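Local coordinates for macrodomain protein (Streptomyces coelicolor, PDB 5E3B) that probably removes ADP-ribose from modified thymidine in DNA by hydrolysis, as a single-domain macrodomain enzyme, at residues Val60-Trp74 with Gln89-Ile103. Sequence-based numbering, arbitrary orientation.
Sequences VSRRWPQPEAAYRAW and QFVQVEPYVWVANMI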
loop_
_atom_site.group_PDB
_atom_site.type_symbol
_atom_site.label_atom_id
_atom_site.label_comp_id
_atom_site.label_asym_id
_atom_site.label_seq_id
_atom_site.Cartn_x
_atom_site.Cartn_y
_atom_site.Cartn_z
ATOM N N VAL A 60 6.102 0.229 -9.319
ATOM C CA VAL A 60 6.076 1.629 -8.843
ATOM C C VAL A 60 7.271 2.439 -9.420
ATOM O O VAL A 60 7.028 3.521 -9.955
ATOM C CB VAL A 60 6.039 1.660 -7.285
ATOM C CG1 VAL A 60 6.164 3.059 -6.742
ATOM C CG2 VAL A 60 4.773 1.000 -6.826
ATOM N N SER A 61 8.445 1.859 -9.325
ATOM C CA SER A 61 9.670 2.583 -9.834
ATOM C C SER A 61 9.675 2.709 -11.354
ATOM O O SER A 61 10.260 3.664 -11.890
ATOM C CB SER A 61 10.910 1.992 -9.256
ATOM O OG SER A 61 11.017 2.180 -7.871
ATOM N N ARG A 62 8.984 1.803 -12.038
ATOM C CA ARG A 62 8.746 2.021 -13.475
ATOM C C ARG A 62 7.937 3.177 -13.811
ATOM O O ARG A 62 8.084 3.654 -14.977
ATOM C CB ARG A 62 8.254 0.797 -14.187
ATOM C CG ARG A 62 9.353 -0.245 -14.340
ATOM C CD ARG A 62 8.877 -1.405 -15.200
ATOM N NE ARG A 62 7.931 -2.325 -14.525
ATOM C CZ ARG A 62 8.283 -3.380 -13.760
ATOM N NH1 ARG A 62 9.562 -3.698 -13.520
ATOM N NH2 ARG A 62 7.351 -4.123 -13.219
ATOM N N ARG A 63 7.167 3.738 -12.882
ATOM C CA ARG A 63 6.397 4.908 -13.174
ATOM C C ARG A 63 6.877 6.235 -12.541
ATOM O O ARG A 63 6.762 7.320 -13.156
ATOM C CB ARG A 63 4.958 4.713 -12.739
ATOM C CG ARG A 63 3.962 5.591 -13.394
ATOM C CD ARG A 63 2.516 5.150 -13.197
ATOM N NE ARG A 63 2.130 3.982 -13.989
ATOM C CZ ARG A 63 1.860 3.910 -15.275
ATOM N NH1 ARG A 63 1.969 4.942 -16.094
ATOM N NH2 ARG A 63 1.577 2.702 -15.760
ATOM N N TRP A 64 7.425 6.122 -11.331
ATOM C CA TRP A 64 7.842 7.338 -10.563
ATOM C C TRP A 64 9.009 6.969 -9.748
ATOM O O TRP A 64 9.075 5.889 -9.149
ATOM C CB TRP A 64 6.801 7.816 -9.605
ATOM C CG TRP A 64 5.401 8.051 -10.130
ATOM C CD1 TRP A 64 4.940 9.081 -10.939
ATOM C CD2 TRP A 64 4.275 7.225 -9.871
ATOM N NE1 TRP A 64 3.611 8.928 -11.170
ATOM C CE2 TRP A 64 3.173 7.812 -10.504
ATOM C CE3 TRP A 64 4.082 6.046 -9.119
ATOM C CZ2 TRP A 64 1.880 7.267 -10.441
ATOM C CZ3 TRP A 64 2.786 5.491 -9.085
ATOM C CH2 TRP A 64 1.742 6.096 -9.696
ATOM N N PRO A 65 9.988 7.910 -9.589
ATOM C CA PRO A 65 11.163 7.667 -8.779
ATOM C C PRO A 65 10.964 7.974 -7.233
ATOM O O PRO A 65 11.691 7.436 -6.385
ATOM C CB PRO A 65 12.156 8.700 -9.422
ATOM C CG PRO A 65 11.278 9.799 -9.836
ATOM C CD PRO A 65 10.088 9.168 -10.393
ATOM N N GLN A 66 9.992 8.806 -6.947
ATOM C CA GLN A 66 9.816 9.343 -5.579
ATOM C C GLN A 66 9.550 8.269 -4.509
ATOM O O GLN A 66 10.108 8.333 -3.412
ATOM C CB GLN A 66 8.845 10.467 -5.431
ATOM C CG GLN A 66 9.239 11.729 -6.176
ATOM C CD GLN A 66 8.738 11.698 -7.632
ATOM O OE1 GLN A 66 8.221 10.715 -8.117
ATOM N NE2 GLN A 66 9.005 12.808 -8.367
ATOM N N PRO A 67 8.621 7.315 -4.752
ATOM C CA PRO A 67 8.349 6.366 -3.693
ATOM C C PRO A 67 9.525 5.538 -3.221
ATOM O O PRO A 67 9.743 5.377 -2.023
ATOM C CB PRO A 67 7.193 5.522 -4.260
ATOM C CG PRO A 67 6.556 6.414 -5.228
ATOM C CD PRO A 67 7.703 7.151 -5.874
ATOM N N GLU A 68 10.311 5.022 -4.174
ATOM C CA GLU A 68 11.484 4.303 -3.827
ATOM C C GLU A 68 12.556 5.176 -3.053
ATOM O O GLU A 68 13.070 4.744 -2.046
ATOM C CB GLU A 68 12.124 3.644 -5.075
ATOM C CG GLU A 68 13.419 2.915 -4.793
ATOM C CD GLU A 68 14.111 2.260 -5.980
ATOM O OE1 GLU A 68 13.590 2.290 -7.123
ATOM O OE2 GLU A 68 15.233 1.731 -5.759
ATOM N N ALA A 69 12.806 6.359 -3.567
ATOM C CA ALA A 69 13.724 7.271 -2.883
ATOM C C ALA A 69 13.276 7.554 -1.491
ATOM O O ALA A 69 14.122 7.452 -0.538
ATOM C CB ALA A 69 13.829 8.554 -3.670
ATOM N N ALA A 70 11.995 7.824 -1.347
ATOM C CA ALA A 70 11.399 8.113 0.010
ATOM C C ALA A 70 11.598 6.941 0.938
ATOM O O ALA A 70 11.936 7.084 2.156
ATOM C CB ALA A 70 9.956 8.508 -0.131
ATOM N N TYR A 71 11.288 5.722 0.467
ATOM C CA TYR A 71 11.357 4.541 1.288
ATOM C C TYR A 71 12.758 4.284 1.746
ATOM O O TYR A 71 12.992 3.915 2.891
ATOM C CB TYR A 71 10.834 3.331 0.485
ATOM C CG TYR A 71 11.079 1.990 1.135
ATOM C CD1 TYR A 71 10.221 1.464 2.141
ATOM C CD2 TYR A 71 12.139 1.185 0.781
ATOM C CE1 TYR A 71 10.453 0.253 2.755
ATOM C CE2 TYR A 71 12.352 -0.020 1.329
ATOM C CZ TYR A 71 11.522 -0.538 2.341
ATOM O OH TYR A 71 11.759 -1.769 2.862
ATOM N N ARG A 72 13.712 4.348 0.818
ATOM C CA ARG A 72 15.136 4.038 1.187
ATOM C C ARG A 72 15.603 5.056 2.210
ATOM O O ARG A 72 16.311 4.649 3.148
ATOM C CB ARG A 72 15.989 4.014 -0.073
ATOM C CG ARG A 72 15.674 2.891 -1.030
ATOM C CD ARG A 72 16.801 2.690 -1.986
ATOM N NE ARG A 72 16.482 1.716 -3.042
ATOM C CZ ARG A 72 16.612 0.393 -2.938
ATOM N NH1 ARG A 72 16.870 -0.200 -1.830
ATOM N NH2 ARG A 72 16.253 -0.307 -4.002
ATOM N N ALA A 73 15.231 6.322 2.050
ATOM C CA ALA A 73 15.656 7.374 3.004
ATOM C C ALA A 73 15.019 7.143 4.352
ATOM O O ALA A 73 15.664 7.214 5.411
ATOM C CB ALA A 73 15.301 8.705 2.480
ATOM N N TRP A 74 13.725 6.809 4.365
ATOM C CA TRP A 74 12.984 6.470 5.575
ATOM C C TRP A 74 13.639 5.349 6.339
ATOM O O TRP A 74 13.933 5.470 7.513
ATOM C CB TRP A 74 11.530 6.270 5.200
ATOM C CG TRP A 74 10.487 6.104 6.279
ATOM C CD1 TRP A 74 10.423 6.759 7.478
ATOM C CD2 TRP A 74 9.311 5.309 6.170
ATOM N NE1 TRP A 74 9.242 6.391 8.150
ATOM C CE2 TRP A 74 8.565 5.478 7.396
ATOM C CE3 TRP A 74 8.823 4.422 5.194
ATOM C CZ2 TRP A 74 7.354 4.840 7.597
ATOM C CZ3 TRP A 74 7.613 3.738 5.414
ATOM C CH2 TRP A 74 6.903 3.985 6.638
ATOM N N GLN A 89 4.178 5.577 4.937
ATOM C CA GLN A 89 4.753 6.817 4.393
ATOM C C GLN A 89 3.964 7.146 3.167
ATOM O O GLN A 89 3.748 6.243 2.345
ATOM C CB GLN A 89 6.198 6.558 4.017
ATOM C CG GLN A 89 6.886 7.545 3.136
ATOM C CD GLN A 89 8.286 7.184 2.797
ATOM O OE1 GLN A 89 8.554 6.157 2.161
ATOM N NE2 GLN A 89 9.211 7.991 3.247
ATOM N N PHE A 90 3.486 8.380 3.013
ATOM C CA PHE A 90 2.642 8.777 1.914
ATOM C C PHE A 90 3.533 9.689 1.028
ATOM O O PHE A 90 4.155 10.658 1.505
ATOM C CB PHE A 90 1.366 9.542 2.366
ATOM C CG PHE A 90 0.530 8.704 3.281
ATOM C CD1 PHE A 90 -0.368 7.774 2.777
ATOM C CD2 PHE A 90 0.630 8.841 4.632
ATOM C CE1 PHE A 90 -1.067 6.939 3.613
ATOM C CE2 PHE A 90 -0.142 8.055 5.501
ATOM C CZ PHE A 90 -1.041 7.155 4.963
ATOM N N VAL A 91 3.606 9.358 -0.257
ATOM C CA VAL A 91 4.490 9.973 -1.179
ATOM C C VAL A 91 3.710 10.508 -2.385
ATOM O O VAL A 91 3.087 9.739 -3.121
ATOM C CB VAL A 91 5.606 8.992 -1.743
ATOM C CG1 VAL A 91 6.552 9.748 -2.665
ATOM C CG2 VAL A 91 6.347 8.312 -0.589
ATOM N N GLN A 92 3.680 11.830 -2.592
ATOM C CA GLN A 92 2.910 12.448 -3.660
ATOM C C GLN A 92 3.684 12.259 -4.958
ATOM O O GLN A 92 4.862 12.578 -5.060
ATOM C CB GLN A 92 2.571 13.936 -3.363
ATOM C CG GLN A 92 1.547 14.445 -4.357
ATOM C CD GLN A 92 1.104 15.882 -4.076
ATOM O OE1 GLN A 92 1.654 16.518 -3.143
ATOM N NE2 GLN A 92 0.168 16.397 -4.886
ATOM N N VAL A 93 2.987 11.701 -5.981
ATOM C CA VAL A 93 3.632 11.395 -7.264
ATOM C C VAL A 93 3.019 12.142 -8.446
ATOM O O VAL A 93 3.661 12.231 -9.506
ATOM C CB VAL A 93 3.697 9.872 -7.547
ATOM C CG1 VAL A 93 4.693 9.224 -6.601
ATOM C CG2 VAL A 93 2.317 9.200 -7.474
ATOM N N GLU A 94 1.790 12.599 -8.320
ATOM C CA GLU A 94 1.118 13.391 -9.339
ATOM C C GLU A 94 0.297 14.429 -8.589
ATOM O O GLU A 94 0.148 14.398 -7.343
ATOM C CB GLU A 94 0.204 12.514 -10.218
ATOM C CG GLU A 94 0.930 11.416 -10.931
ATOM C CD GLU A 94 1.757 11.843 -12.090
ATOM O OE1 GLU A 94 1.723 13.042 -12.481
ATOM O OE2 GLU A 94 2.478 10.985 -12.679
ATOM N N PRO A 95 -0.353 15.375 -9.331
ATOM C CA PRO A 95 -1.177 16.346 -8.625
ATOM C C PRO A 95 -2.190 15.751 -7.635
ATOM O O PRO A 95 -2.327 16.289 -6.536
ATOM C CB PRO A 95 -1.914 17.088 -9.791
ATOM C CG PRO A 95 -0.942 17.025 -10.829
ATOM C CD PRO A 95 -0.258 15.662 -10.767
ATOM N N TYR A 96 -2.863 14.641 -8.050
ATOM C CA TYR A 96 -3.855 14.015 -7.175
ATOM C C TYR A 96 -3.597 12.527 -7.108
ATOM O O TYR A 96 -4.575 11.767 -6.959
ATOM C CB TYR A 96 -5.225 14.336 -7.697
ATOM C CG TYR A 96 -5.432 15.874 -7.745
ATOM C CD1 TYR A 96 -5.568 16.561 -6.566
ATOM C CD2 TYR A 96 -5.443 16.554 -8.972
ATOM C CE1 TYR A 96 -5.666 17.953 -6.525
ATOM C CE2 TYR A 96 -5.615 17.964 -8.997
ATOM C CZ TYR A 96 -5.725 18.641 -7.764
ATOM O OH TYR A 96 -5.883 20.016 -7.697
ATOM N N VAL A 97 -2.334 12.131 -7.062
ATOM C CA VAL A 97 -2.008 10.717 -6.849
ATOM C C VAL A 97 -0.903 10.621 -5.730
ATOM O O VAL A 97 0.161 11.336 -5.796
ATOM C CB VAL A 97 -1.571 9.957 -8.114
ATOM C CG1 VAL A 97 -1.270 8.498 -7.776
ATOM C CG2 VAL A 97 -2.648 10.069 -9.253
ATOM N N TRP A 98 -1.093 9.680 -4.789
ATOM C CA TRP A 98 -0.189 9.392 -3.731
ATOM C C TRP A 98 0.085 7.872 -3.744
ATOM O O TRP A 98 -0.757 7.110 -4.136
ATOM C CB TRP A 98 -0.787 9.706 -2.369
ATOM C CG TRP A 98 -0.509 11.131 -1.847
ATOM C CD1 TRP A 98 0.487 11.495 -0.990
ATOM C CD2 TRP A 98 -1.159 12.295 -2.191
ATOM N NE1 TRP A 98 0.497 12.816 -0.754
ATOM C CE2 TRP A 98 -0.533 13.340 -1.484
ATOM C CE3 TRP A 98 -2.238 12.565 -3.006
ATOM C CZ2 TRP A 98 -0.934 14.685 -1.572
ATOM C CZ3 TRP A 98 -2.622 13.840 -3.132
ATOM C CH2 TRP A 98 -1.957 14.922 -2.409
ATOM N N VAL A 99 1.290 7.532 -3.386
ATOM C CA VAL A 99 1.691 6.129 -3.041
ATOM C C VAL A 99 1.871 6.005 -1.544
ATOM O O VAL A 99 2.620 6.795 -0.916
ATOM C CB VAL A 99 2.952 5.729 -3.810
ATOM C CG1 VAL A 99 3.413 4.351 -3.434
ATOM C CG2 VAL A 99 2.660 5.822 -5.309
ATOM N N ALA A 100 1.282 4.946 -0.956
ATOM C CA ALA A 100 1.395 4.675 0.449
ATOM C C ALA A 100 2.275 3.449 0.599
ATOM O O ALA A 100 1.895 2.324 0.245
ATOM C CB ALA A 100 -0.007 4.360 1.089
ATOM N N ASN A 101 3.499 3.676 1.052
ATOM C CA ASN A 101 4.419 2.621 1.339
ATOM C C ASN A 101 4.153 2.108 2.786
ATOM O O ASN A 101 4.438 2.800 3.769
ATOM C CB ASN A 101 5.870 3.094 1.281
ATOM C CG ASN A 101 6.360 3.594 -0.078
ATOM O OD1 ASN A 101 5.911 3.223 -1.148
ATOM N ND2 ASN A 101 7.317 4.535 0.010
ATOM N N MET A 102 3.514 0.953 2.873
ATOM C CA MET A 102 3.057 0.355 4.146
ATOM C C MET A 102 4.125 -0.638 4.623
ATOM O O MET A 102 4.411 -1.577 3.894
ATOM C CB MET A 102 1.779 -0.411 4.003
ATOM C CG MET A 102 0.621 0.439 3.498
ATOM S SD MET A 102 -1.000 -0.419 3.512
ATOM C CE MET A 102 -0.744 -1.565 2.232
ATOM N N ILE A 103 4.593 -0.497 5.841
ATOM C CA ILE A 103 5.575 -1.489 6.343
ATOM C C ILE A 103 4.781 -2.632 6.939
ATOM O O ILE A 103 4.355 -2.561 8.135
ATOM C CB ILE A 103 6.552 -0.843 7.353
ATOM C CG1 ILE A 103 7.267 0.398 6.809
ATOM C CG2 ILE A 103 7.561 -1.925 7.755
ATOM C CD1 ILE A 103 7.926 0.233 5.444
HETATM O O HOH W 1 6.345 11.995 -9.964
#
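Trp64 and Val93 make the main apolar contact at one end. Val93 lies over one indole face, its CB 3.5 Å from the centroid of the five-membered ring. CG of Arg63 covers the opposite face. Pro67 packs its CG against Val93 CG1 (3.6 Å) and Val99 CB, and Ala70 CB meets Val91 CG2. At the other end Gln89 CB sits over the six-membered ring of Trp74, and Ile103 CD1 reaches the edge of the Tyr71 ring.

Three side-chain hydrogen bonds cross the contact. Trp64 NE1 donates to Glu94 OE2 (2.8 Å), which lies in the indole plane; the bent Glu94 chain (chi2 -74°) brings the carboxylate there. Gln89 NE2 donates to Ala70 O (3.1 Å) from above the carbonyl plane; Trp74 N bonds the same oxygen from the opposite face. Gln89 gets this far because its chain is extended beyond CG (chi2 -178°). Asn101 ND2 bridges Pro67 O (3.3 Å) and Gln89 OE1 (3.0 Å), while its OD1 accepts from His44. A water links Gln66 OE1 and Val93 O.

Helix 66-74 thus covers one face of an antiparallel hairpin with a classic beta bulge, where Val93 and Glu94 face Val97. This helix-on-sheet layer belongs to the alpha/beta/alpha macrodomain fold.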